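PDB 6XSO: cellulase from Uncultured bacterium, which is a broad-specificity family 5 endoglucanase that probably hydrolyses internal beta-1,4 bonds of cellulose and related polysaccharides such as xylan. Local coordinates for residues W85-V95 / K149-I157; V168-D178 / R227-A236. One frame throughout, in Å; residues are numbered along the deposited sequence.

Contact 1. Residues W85-V95 / K149-I157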
loop_
_atom_site.group_PDB
_atom_site.type_symbol
_atom_site.label_atom_id
_atom_site.label_comp_id
_atom_site.label_asym_id
_atom_site.label_seq_id
_atom_site.Cartn_x
_atom_site.Cartn_y
_atom_site.Cartn_z
ATOM N N TRP A 85 -13.316 -2.561 0.949
ATOM C CA TRP A 85 -14.203 -3.332 1.803
ATOM C C TRP A 85 -15.652 -2.859 1.844
ATOM O O TRP A 85 -16.522 -3.656 2.205
ATOM C CB TRP A 85 -13.658 -3.382 3.245
ATOM C CG TRP A 85 -12.278 -3.964 3.327
ATOM C CD1 TRP A 85 -11.104 -3.289 3.207
ATOM C CD2 TRP A 85 -11.932 -5.346 3.547
ATOM N NE1 TRP A 85 -10.041 -4.163 3.317
ATOM C CE2 TRP A 85 -10.521 -5.426 3.536
ATOM C CE3 TRP A 85 -12.672 -6.515 3.752
ATOM C CZ2 TRP A 85 -9.840 -6.612 3.748
ATOM C CZ3 TRP A 85 -11.983 -7.711 3.933
ATOM C CH2 TRP A 85 -10.579 -7.747 3.910
ATOM N N TYR A 86 -15.942 -1.607 1.469
ATOM C CA TYR A 86 -17.231 -1.021 1.822
ATOM C C TYR A 86 -18.409 -1.695 1.127
ATOM O O TYR A 86 -19.532 -1.673 1.662
ATOM C CB TYR A 86 -17.240 0.491 1.564
ATOM C CG TYR A 86 -17.344 0.933 0.104
ATOM C CD1 TYR A 86 -18.578 1.240 -0.463
ATOM C CD2 TYR A 86 -16.208 1.087 -0.680
ATOM C CE1 TYR A 86 -18.669 1.658 -1.787
ATOM C CE2 TYR A 86 -16.296 1.497 -1.999
ATOM C CZ TYR A 86 -17.534 1.788 -2.539
ATOM O OH TYR A 86 -17.643 2.203 -3.847
ATOM N N GLN A 87 -18.205 -2.272 -0.057
ATOM C CA GLN A 87 -19.274 -2.994 -0.738
ATOM C C GLN A 87 -19.408 -4.423 -0.234
ATOM O O GLN A 87 -20.210 -5.193 -0.782
ATOM C CB GLN A 87 -19.074 -2.979 -2.253
ATOM C CG GLN A 87 -18.867 -1.565 -2.806
ATOM C CD GLN A 87 -19.090 -1.470 -4.298
ATOM O OE1 GLN A 87 -18.151 -1.606 -5.079
ATOM N NE2 GLN A 87 -20.346 -1.258 -4.704
ATOM N N GLU A 88 -18.640 -4.773 0.799
ATOM C CA GLU A 88 -18.645 -6.103 1.394
ATOM C C GLU A 88 -18.992 -6.059 2.876
ATOM O O GLU A 88 -18.816 -7.060 3.575
ATOM C CB GLU A 88 -17.288 -6.792 1.157
ATOM C CG GLU A 88 -16.886 -6.932 -0.310
ATOM C CD GLU A 88 -17.802 -7.848 -1.136
ATOM O OE1 GLU A 88 -18.623 -8.607 -0.578
ATOM O OE2 GLU A 88 -17.691 -7.811 -2.375
ATOM N N MET A 89 -19.507 -4.929 3.358
ATOM C CA MET A 89 -19.820 -4.700 4.757
ATOM C C MET A 89 -21.309 -4.426 4.897
ATOM O O MET A 89 -21.897 -3.714 4.077
ATOM C CB MET A 89 -19.061 -3.475 5.274
ATOM C CG MET A 89 -17.561 -3.673 5.359
ATOM S SD MET A 89 -16.588 -2.160 5.503
ATOM C CE MET A 89 -17.102 -1.587 7.117
ATOM N N ASP A 90 -21.917 -4.989 5.935
ATOM C CA ASP A 90 -23.332 -4.755 6.212
ATOM C C ASP A 90 -23.490 -3.465 7.013
ATOM O O ASP A 90 -22.535 -2.718 7.236
ATOM C CB ASP A 90 -23.953 -6.016 6.821
ATOM C CG ASP A 90 -23.605 -6.222 8.295
ATOM O OD1 ASP A 90 -22.898 -5.381 8.896
ATOM O OD2 ASP A 90 -24.059 -7.256 8.849
ATOM N N ALA A 91 -24.735 -3.190 7.440
ATOM C CA ALA A 91 -25.032 -1.932 8.121
ATOM C C ALA A 91 -24.226 -1.792 9.402
ATOM O O ALA A 91 -23.921 -0.673 9.825
ATOM C CB ALA A 91 -26.529 -1.837 8.422
ATOM N N ASN A 92 -23.856 -2.907 10.018
ATOM C CA ASN A 92 -23.065 -2.893 11.238
ATOM C C ASN A 92 -21.566 -2.886 10.993
ATOM O O ASN A 92 -20.801 -2.790 11.958
ATOM C CB ASN A 92 -23.420 -4.117 12.085
ATOM C CG ASN A 92 -24.876 -4.139 12.485
ATOM O OD1 ASN A 92 -25.435 -3.120 12.893
ATOM N ND2 ASN A 92 -25.507 -5.303 12.361
ATOM N N GLY A 93 -21.118 -2.971 9.743
ATOM C CA GLY A 93 -19.707 -3.029 9.458
ATOM C C GLY A 93 -19.137 -4.426 9.365
ATOM O O GLY A 93 -17.920 -4.565 9.215
ATOM N N LYS A 94 -19.977 -5.457 9.453
ATOM C CA LYS A 94 -19.507 -6.835 9.364
ATOM C C LYS A 94 -19.228 -7.205 7.910
ATOM O O LYS A 94 -20.079 -7.010 7.036
ATOM C CB LYS A 94 -20.541 -7.790 9.973
ATOM C CG LYS A 94 -20.024 -9.240 10.067
ATOM C CD LYS A 94 -21.025 -10.171 10.711
ATOM C CE LYS A 94 -22.114 -10.590 9.736
ATOM N NZ LYS A 94 -22.928 -11.707 10.289
ATOM N N VAL A 95 -18.035 -7.751 7.665
ATOM C CA VAL A 95 -17.624 -8.218 6.338
ATOM C C VAL A 95 -18.237 -9.594 6.126
ATOM O O VAL A 95 -18.160 -10.458 7.009
ATOM C CB VAL A 95 -16.089 -8.296 6.247
ATOM C CG1 VAL A 95 -15.643 -8.872 4.891
ATOM C CG2 VAL A 95 -15.459 -6.918 6.492
ATOM N N LYS A 149 -16.468 1.862 13.706
ATOM C CA LYS A 149 -16.624 0.966 12.559
ATOM C C LYS A 149 -15.269 0.565 11.986
ATOM O O LYS A 149 -15.065 -0.597 11.602
ATOM C CB LYS A 149 -17.446 1.647 11.462
ATOM C CG LYS A 149 -18.062 0.684 10.464
ATOM C CD LYS A 149 -19.524 0.397 10.832
ATOM C CE LYS A 149 -20.466 1.458 10.272
ATOM N NZ LYS A 149 -21.894 1.060 10.390
ATOM N N TYR A 150 -14.350 1.532 11.887
ATOM C CA TYR A 150 -13.006 1.266 11.383
ATOM C C TYR A 150 -12.259 0.280 12.272
ATOM O O TYR A 150 -11.627 -0.661 11.773
ATOM C CB TYR A 150 -12.247 2.591 11.273
ATOM C CG TYR A 150 -10.816 2.456 10.844
ATOM C CD1 TYR A 150 -9.782 2.489 11.772
ATOM C CD2 TYR A 150 -10.484 2.347 9.507
ATOM C CE1 TYR A 150 -8.463 2.381 11.382
ATOM C CE2 TYR A 150 -9.170 2.224 9.121
ATOM C CZ TYR A 150 -8.174 2.251 10.062
ATOM O OH TYR A 150 -6.851 2.145 9.720
ATOM N N GLU A 151 -12.320 0.472 13.590
ATOM C CA GLU A 151 -11.722 -0.495 14.508
ATOM C C GLU A 151 -12.360 -1.874 14.352
ATOM O O GLU A 151 -11.654 -2.887 14.368
ATOM C CB GLU A 151 -11.789 0.009 15.957
ATOM C CG GLU A 151 -10.871 1.204 16.209
ATOM C CD GLU A 151 -10.730 1.606 17.674
ATOM O OE1 GLU A 151 -11.140 0.850 18.574
ATOM O OE2 GLU A 151 -10.185 2.706 17.928
ATOM N N TYR A 152 -13.689 -1.939 14.190
ATOM C CA TYR A 152 -14.341 -3.239 14.013
ATOM C C TYR A 152 -13.882 -3.918 12.730
ATOM O O TYR A 152 -13.660 -5.141 12.707
ATOM C CB TYR A 152 -15.866 -3.062 14.042
ATOM C CG TYR A 152 -16.719 -4.298 13.811
ATOM C CD1 TYR A 152 -17.902 -4.195 13.111
ATOM C CD2 TYR A 152 -16.346 -5.544 14.295
ATOM C CE1 TYR A 152 -18.707 -5.289 12.899
ATOM C CE2 TYR A 152 -17.149 -6.662 14.082
ATOM C CZ TYR A 152 -18.318 -6.526 13.372
ATOM O OH TYR A 152 -19.147 -7.632 13.174
ATOM N N LEU A 153 -13.740 -3.148 11.650
ATOM C CA LEU A 153 -13.212 -3.715 10.409
ATOM C C LEU A 153 -11.830 -4.321 10.618
ATOM O O LEU A 153 -11.569 -5.453 10.187
ATOM C CB LEU A 153 -13.195 -2.650 9.319
ATOM C CG LEU A 153 -12.558 -3.019 7.984
ATOM C CD1 LEU A 153 -13.239 -4.227 7.400
ATOM C CD2 LEU A 153 -12.631 -1.827 7.033
ATOM N N TRP A 154 -10.925 -3.590 11.279
ATOM C CA TRP A 154 -9.585 -4.122 11.499
ATOM C C TRP A 154 -9.576 -5.287 12.475
ATOM O O TRP A 154 -8.775 -6.215 12.304
ATOM C CB TRP A 154 -8.590 -3.025 11.869
ATOM C CG TRP A 154 -7.961 -2.510 10.632
ATOM C CD1 TRP A 154 -8.082 -1.263 10.097
ATOM C CD2 TRP A 154 -7.140 -3.263 9.733
ATOM N NE1 TRP A 154 -7.371 -1.188 8.920
ATOM C CE2 TRP A 154 -6.800 -2.412 8.674
ATOM C CE3 TRP A 154 -6.691 -4.596 9.712
ATOM C CZ2 TRP A 154 -6.006 -2.829 7.620
ATOM C CZ3 TRP A 154 -5.883 -5.004 8.666
ATOM C CH2 TRP A 154 -5.566 -4.122 7.631
ATOM N N ARG A 155 -10.463 -5.296 13.480
ATOM C CA ARG A 155 -10.543 -6.482 14.326
ATOM C C ARG A 155 -10.914 -7.703 13.493
ATOM O O ARG A 155 -10.367 -8.794 13.691
ATOM C CB ARG A 155 -11.534 -6.283 15.471
ATOM C CG ARG A 155 -11.020 -5.356 16.569
ATOM C CD ARG A 155 -11.825 -5.443 17.879
ATOM N NE ARG A 155 -13.267 -5.299 17.682
ATOM C CZ ARG A 155 -13.895 -4.129 17.625
ATOM N NH1 ARG A 155 -13.215 -3.003 17.764
ATOM N NH2 ARG A 155 -15.210 -4.089 17.438
ATOM N N GLN A 156 -11.842 -7.539 12.549
ATOM C CA GLN A 156 -12.271 -8.675 11.734
ATOM C C GLN A 156 -11.146 -9.166 10.835
ATOM O O GLN A 156 -10.916 -10.378 10.718
ATOM C CB GLN A 156 -13.460 -8.274 10.861
ATOM C CG GLN A 156 -14.754 -8.014 11.596
ATOM C CD GLN A 156 -15.803 -7.447 10.665
ATOM O OE1 GLN A 156 -16.390 -8.177 9.865
ATOM N NE2 GLN A 156 -16.038 -6.131 10.758
ATOM N N ILE A 157 -10.467 -8.243 10.155
ATOM C CA ILE A 157 -9.356 -8.648 9.296
ATOM C C ILE A 157 -8.277 -9.311 10.140
ATOM O O ILE A 157 -7.737 -10.360 9.781
ATOM C CB ILE A 157 -8.792 -7.446 8.513
ATOM C CG1 ILE A 157 -9.853 -6.826 7.597
ATOM C CG2 ILE A 157 -7.593 -7.894 7.668
ATOM C CD1 ILE A 157 -9.509 -5.440 7.092
HETATM O O HOH W 1 -21.205 -0.393 7.735
#

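Contact 2. Residues V168-D178 / R227-A236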
loop_
_atom_site.group_PDB
_atom_site.type_symbol
_atom_site.label_atom_id
_atom_site.label_comp_id
_atom_site.label_asym_id
_atom_site.label_seq_id
_atom_site.Cartn_x
_atom_site.Cartn_y
_atom_site.Cartn_z
ATOM N N VAL A 168 2.875 -12.099 6.298
ATOM C CA VAL A 168 1.652 -11.327 6.108
ATOM C C VAL A 168 1.732 -10.061 6.954
ATOM O O VAL A 168 1.883 -10.130 8.182
ATOM C CB VAL A 168 0.392 -12.139 6.442
ATOM C CG1 VAL A 168 -0.845 -11.248 6.334
ATOM C CG2 VAL A 168 0.265 -13.331 5.502
ATOM N N LEU A 169 1.604 -8.914 6.289
ATOM C CA LEU A 169 1.596 -7.600 6.914
ATOM C C LEU A 169 0.263 -6.918 6.640
ATOM O O LEU A 169 -0.391 -7.195 5.630
ATOM C CB LEU A 169 2.716 -6.688 6.366
ATOM C CG LEU A 169 4.137 -6.988 6.840
ATOM C CD1 LEU A 169 4.752 -8.122 6.012
ATOM C CD2 LEU A 169 5.029 -5.753 6.782
ATOM N N PHE A 170 -0.153 -6.030 7.552
ATOM C CA PHE A 170 -1.367 -5.250 7.376
ATOM C C PHE A 170 -1.021 -3.773 7.204
ATOM O O PHE A 170 -0.117 -3.257 7.870
ATOM C CB PHE A 170 -2.277 -5.325 8.608
ATOM C CG PHE A 170 -2.691 -6.716 9.035
ATOM C CD1 PHE A 170 -2.763 -7.789 8.150
ATOM C CD2 PHE A 170 -3.054 -6.932 10.364
ATOM C CE1 PHE A 170 -3.166 -9.048 8.600
ATOM C CE2 PHE A 170 -3.461 -8.179 10.810
ATOM C CZ PHE A 170 -3.515 -9.234 9.928
ATOM N N GLU A 171 -1.780 -3.079 6.347
ATOM C CA GLU A 171 -1.614 -1.656 6.072
ATOM C C GLU A 171 -2.905 -0.912 6.401
ATOM O O GLU A 171 -3.972 -1.256 5.898
ATOM C CB GLU A 171 -1.219 -1.443 4.608
ATOM C CG GLU A 171 -1.377 -0.036 4.065
ATOM C CD GLU A 171 -1.315 -0.019 2.544
ATOM O OE1 GLU A 171 -0.667 -0.926 1.972
ATOM O OE2 GLU A 171 -1.893 0.906 1.922
ATOM N N SER A 172 -2.772 0.139 7.206
ATOM C CA SER A 172 -3.902 0.777 7.879
ATOM C C SER A 172 -4.975 1.304 6.929
ATOM O O SER A 172 -6.174 1.153 7.200
ATOM C CB SER A 172 -3.350 1.917 8.742
ATOM O OG SER A 172 -2.612 2.865 7.961
ATOM N N TYR A 173 -4.584 2.019 5.883
ATOM C CA TYR A 173 -5.487 2.750 4.976
ATOM C C TYR A 173 -4.593 3.202 3.819
ATOM O O TYR A 173 -3.376 3.359 3.988
ATOM C CB TYR A 173 -6.243 3.962 5.645
ATOM C CG TYR A 173 -5.296 4.790 6.470
ATOM C CD1 TYR A 173 -4.359 5.601 5.845
ATOM C CD2 TYR A 173 -5.271 4.702 7.860
ATOM C CE1 TYR A 173 -3.424 6.283 6.563
ATOM C CE2 TYR A 173 -4.324 5.375 8.589
ATOM C CZ TYR A 173 -3.395 6.140 7.931
ATOM O OH TYR A 173 -2.439 6.781 8.665
ATOM N N ASN A 174 -5.201 3.435 2.658
ATOM C CA ASN A 174 -4.435 3.695 1.438
ATOM C C ASN A 174 -4.055 5.161 1.233
ATOM O O ASN A 174 -2.926 5.554 1.546
ATOM C CB ASN A 174 -5.215 3.135 0.231
ATOM C CG ASN A 174 -4.531 3.409 -1.063
ATOM O OD1 ASN A 174 -3.308 3.205 -1.174
ATOM N ND2 ASN A 174 -5.288 3.864 -2.076
ATOM N N GLU A 175 -4.965 5.972 0.683
ATOM C CA GLU A 175 -4.697 7.366 0.318
ATOM C C GLU A 175 -5.816 8.206 0.927
ATOM O O GLU A 175 -6.787 8.569 0.257
ATOM C CB GLU A 175 -4.581 7.543 -1.218
ATOM C CG GLU A 175 -3.281 6.965 -1.770
ATOM C CD GLU A 175 -3.125 7.093 -3.257
ATOM O OE1 GLU A 175 -4.080 7.445 -3.967
ATOM O OE2 GLU A 175 -2.000 6.842 -3.746
ATOM N N MET A 176 -5.694 8.483 2.219
ATOM C CA MET A 176 -6.740 9.194 2.941
ATOM C C MET A 176 -6.570 10.694 2.723
ATOM O O MET A 176 -5.489 11.249 2.958
ATOM C CB MET A 176 -6.654 8.880 4.440
ATOM C CG MET A 176 -7.939 9.203 5.156
ATOM S SD MET A 176 -7.859 9.202 6.948
ATOM C CE MET A 176 -7.081 7.639 7.322
ATOM N N LEU A 177 -7.647 11.351 2.305
ATOM C CA LEU A 177 -7.654 12.770 1.973
ATOM C C LEU A 177 -8.618 13.514 2.885
ATOM O O LEU A 177 -9.499 12.918 3.513
ATOM C CB LEU A 177 -8.094 12.986 0.518
ATOM C CG LEU A 177 -7.440 12.111 -0.550
ATOM C CD1 LEU A 177 -7.952 12.459 -1.941
ATOM C CD2 LEU A 177 -5.922 12.216 -0.496
ATOM N N ASP A 178 -8.444 14.836 2.947
ATOM C CA ASP A 178 -9.357 15.704 3.680
ATOM C C ASP A 178 -10.683 15.788 2.931
ATOM O O ASP A 178 -10.883 15.174 1.881
ATOM C CB ASP A 178 -8.698 17.062 3.942
ATOM C CG ASP A 178 -8.425 17.849 2.674
ATOM O OD1 ASP A 178 -9.058 17.574 1.634
ATOM O OD2 ASP A 178 -7.572 18.763 2.721
ATOM N N ARG A 227 2.966 -8.867 14.770
ATOM C CA ARG A 227 2.914 -8.742 13.319
ATOM C C ARG A 227 3.431 -7.374 12.877
ATOM O O ARG A 227 3.229 -6.365 13.556
ATOM C CB ARG A 227 1.479 -8.952 12.821
ATOM C CG ARG A 227 1.365 -8.972 11.298
ATOM C CD ARG A 227 -0.039 -9.323 10.810
ATOM N NE ARG A 227 -0.497 -10.550 11.463
ATOM C CZ ARG A 227 -0.057 -11.775 11.196
ATOM N NH1 ARG A 227 0.835 -11.994 10.243
ATOM N NH2 ARG A 227 -0.528 -12.789 11.905
ATOM N N ASN A 228 4.104 -7.348 11.739
ATOM C CA ASN A 228 4.586 -6.088 11.194
ATOM C C ASN A 228 3.439 -5.355 10.526
ATOM O O ASN A 228 2.758 -5.906 9.654
ATOM C CB ASN A 228 5.760 -6.383 10.285
ATOM C CG ASN A 228 6.962 -6.807 11.080
ATOM O OD1 ASN A 228 7.274 -6.198 12.104
ATOM N ND2 ASN A 228 7.624 -7.875 10.646
ATOM N N LEU A 229 3.205 -4.127 10.986
ATOM C CA LEU A 229 2.089 -3.304 10.563
ATOM C C LEU A 229 2.603 -2.026 9.916
ATOM O O LEU A 229 3.728 -1.580 10.164
ATOM C CB LEU A 229 1.215 -2.923 11.762
ATOM C CG LEU A 229 0.749 -4.048 12.679
ATOM C CD1 LEU A 229 -0.089 -3.513 13.810
ATOM C CD2 LEU A 229 -0.038 -5.043 11.863
ATOM N N ILE A 230 1.776 -1.451 9.055
ATOM C CA ILE A 230 2.185 -0.340 8.201
ATOM C C ILE A 230 1.136 0.753 8.312
ATOM O O ILE A 230 -0.065 0.477 8.199
ATOM C CB ILE A 230 2.284 -0.793 6.727
ATOM C CG1 ILE A 230 3.195 -2.001 6.559
ATOM C CG2 ILE A 230 2.706 0.366 5.841
ATOM C CD1 ILE A 230 2.862 -2.779 5.305
ATOM N N VAL A 231 1.583 1.993 8.544
ATOM C CA VAL A 231 0.697 3.156 8.574
ATOM C C VAL A 231 1.132 4.109 7.462
ATOM O O VAL A 231 2.335 4.274 7.208
ATOM C CB VAL A 231 0.664 3.865 9.948
ATOM C CG1 VAL A 231 0.056 2.948 10.984
ATOM C CG2 VAL A 231 2.034 4.330 10.369
ATOM N N ASN A 232 0.155 4.706 6.777
ATOM C CA ASN A 232 0.415 5.567 5.635
ATOM C C ASN A 232 0.319 7.047 6.015
ATOM O O ASN A 232 -0.423 7.452 6.917
ATOM C CB ASN A 232 -0.542 5.264 4.476
ATOM C CG ASN A 232 -0.322 3.889 3.863
ATOM O OD1 ASN A 232 0.244 3.002 4.482
ATOM N ND2 ASN A 232 -0.784 3.718 2.633
ATOM N N THR A 233 1.086 7.862 5.311
ATOM C CA THR A 233 0.960 9.295 5.491
ATOM C C THR A 233 -0.345 9.790 4.869
ATOM O O THR A 233 -0.980 9.093 4.062
ATOM C CB THR A 233 2.110 9.990 4.778
ATOM O OG1 THR A 233 2.102 9.572 3.412
ATOM C CG2 THR A 233 3.448 9.655 5.410
ATOM N N TYR A 234 -0.733 11.015 5.231
ATOM C CA TYR A 234 -1.775 11.758 4.534
ATOM C C TYR A 234 -1.614 11.593 3.031
ATOM O O TYR A 234 -0.553 11.899 2.486
ATOM C CB TYR A 234 -1.723 13.283 4.907
ATOM C CG TYR A 234 -2.789 14.031 4.142
ATOM C CD1 TYR A 234 -2.551 14.528 2.886
ATOM C CD2 TYR A 234 -4.077 14.172 4.664
ATOM C CE1 TYR A 234 -3.566 15.129 2.143
ATOM C CE2 TYR A 234 -5.070 14.775 3.936
ATOM C CZ TYR A 234 -4.810 15.243 2.679
ATOM O OH TYR A 234 -5.832 15.827 1.966
ATOM N N ALA A 235 -2.660 11.109 2.349
ATOM C CA ALA A 235 -2.708 10.922 0.896
ATOM C C ALA A 235 -1.652 9.948 0.360
ATOM O O ALA A 235 -1.476 9.833 -0.868
ATOM C CB ALA A 235 -2.630 12.246 0.120
ATOM N N ALA A 236 -0.961 9.222 1.247
ATOM C CA ALA A 236 0.271 8.522 0.881
ATOM C C ALA A 236 1.277 9.475 0.216
ATOM O O ALA A 236 2.141 9.072 -0.566
ATOM C CB ALA A 236 -0.019 7.273 0.043
HETATM O O HOH W 2 4.278 -9.488 9.646
HETATM O O HOH W 3 -3.277 7.642 3.434
#

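Contact 1. Residues W85-V95 / K149-I157
The type I beta turn from Asp90 to Gly93, in the loop between strand 78-81 and helix 97-111, lies against helix 140-161, where both the NE2 and OE1 ends of the Gln156 amide bond to the backbone leaving the turn. NE2 of Gln156 gives a nearly straight bond to Gly93 O (2.9 Å); the acceptor sits in the amide plane, although NE2 itself lies above the Gly93 carbonyl plane. OE1 takes Val95 N at 2.8 Å, in its carbonyl plane and on a lone pair. NE2 also makes a weak bond to Tyr152 O, one turn back, and passes over the centre of the Tyr152 ring. With an alanine in place of Gln156, Gly93 O and Val95 N would probably lose these mates and the loop would be less firmly fixed to the helix. In the (beta/alpha)8 barrel the helix follows strand 116-119, so the contact joins the connection leaving one strand to the helix after the next. Gly93 has phi 92°, and a side chain on it would run into Lys149, whose CD lies 3.7 Å from Gly93 CA. Bends at chi2 (98°) and chi3 (85°) turn the Lys149 chain past this glycine and bring NZ to Ala91 O at 2.7 Å. Tyr152 offers its ring edge to Asn92 O, 3.4 Å from CE1, and its OH meets CB and CG of Lys94. Deeper in, Leu153 CD1 packs on Val95 CG2 at 3.6 Å, while Ile157 CD1 makes a CH-pi contact over the face of Trp85, 3.9 Å from the six-membered ring centroid; the indole NE1 bonds to Asn120 O.

Contact 2. Residues V168-D178 / R227-A236
Strands 168-171 and 229-232 run parallel, their axes 4.7 Å apart and 25° from alignment, with Phe170 O accepting from Ile230 N and Ile230 O accepting from Ser172 N. At the start of the pair Arg227 reaches back: its guanidinium lies edge-on to Val168 O, NH1 bonding in the group's own plane at 3.0 Å. Extended through chi1 and chi2, the chain lays CD over the centre of the Phe170 ring, 3.6 Å from the centroid, in a CH-pi contact; the bend at chi3 (-51°) then turns the guanidinium so that NH1 reaches Val168 O. NE of the same arginine bonds to Asn224 and NH2 to Tyr164 O, which helps fix the group's rotation. Phe170 has Leu229 as its neighbour on the same face, CD2 of each in contact. Glu171 and Ile230 occupy the other face, where Glu171 OE2 forms a salt bridge with Arg80. These are the fourth and fifth strands of the closed eight-stranded (beta/alpha)8 barrel, and the contact continues into the loops beyond their C-terminal ends. There Asn232 ND2 divides between two acceptors: Glu171 OE2 at 3.1 Å, met from above the carboxylate plane, and Asn174 O at 3.0 Å, on a lone pair. The Tyr173 side chain runs alongside that of Asn232 but points the other way, and its OH gives a bond to Asn232 O (2.8 Å) in the carbonyl plane. Water 3 bridges Asn174 O, Met176 N and Thr233 O. Farther on, Ala235 N bonds to Met176 O, while the Tyr234 ring carries that carbonyl oxygen over one face and presents OH to Asp178 N at 3.0 Å. Ala235 CB and Leu177 CD2 are squeezed to 3.3 Å, closer than usual for two carbons.

Contact 1 sits toward the outside of the barrel and contact 2 in its wall, their centres about 17 Å apart, yet helix 140-161 serves both. While one side of it meets loop 85-95, Tyr150 and Trp154 turn to the strand side and probably both bond to Ser172 O, with Tyr150 OH at 2.8 Å and Trp154 NE1 at 3.1 Å. The helix leads on in the chain to strand 168-171. Substrate clefts of family 5 enzymes lie at the C-terminal ends of the barrel strands, so the Asn174-Glu175 end of contact 2, with Glu175 bonded to His269, probably borders the cleft. At contact 1, the side chain of Lys149 comes within about 3 Å of a bound di(hydroxyethyl)ether, nearest atoms.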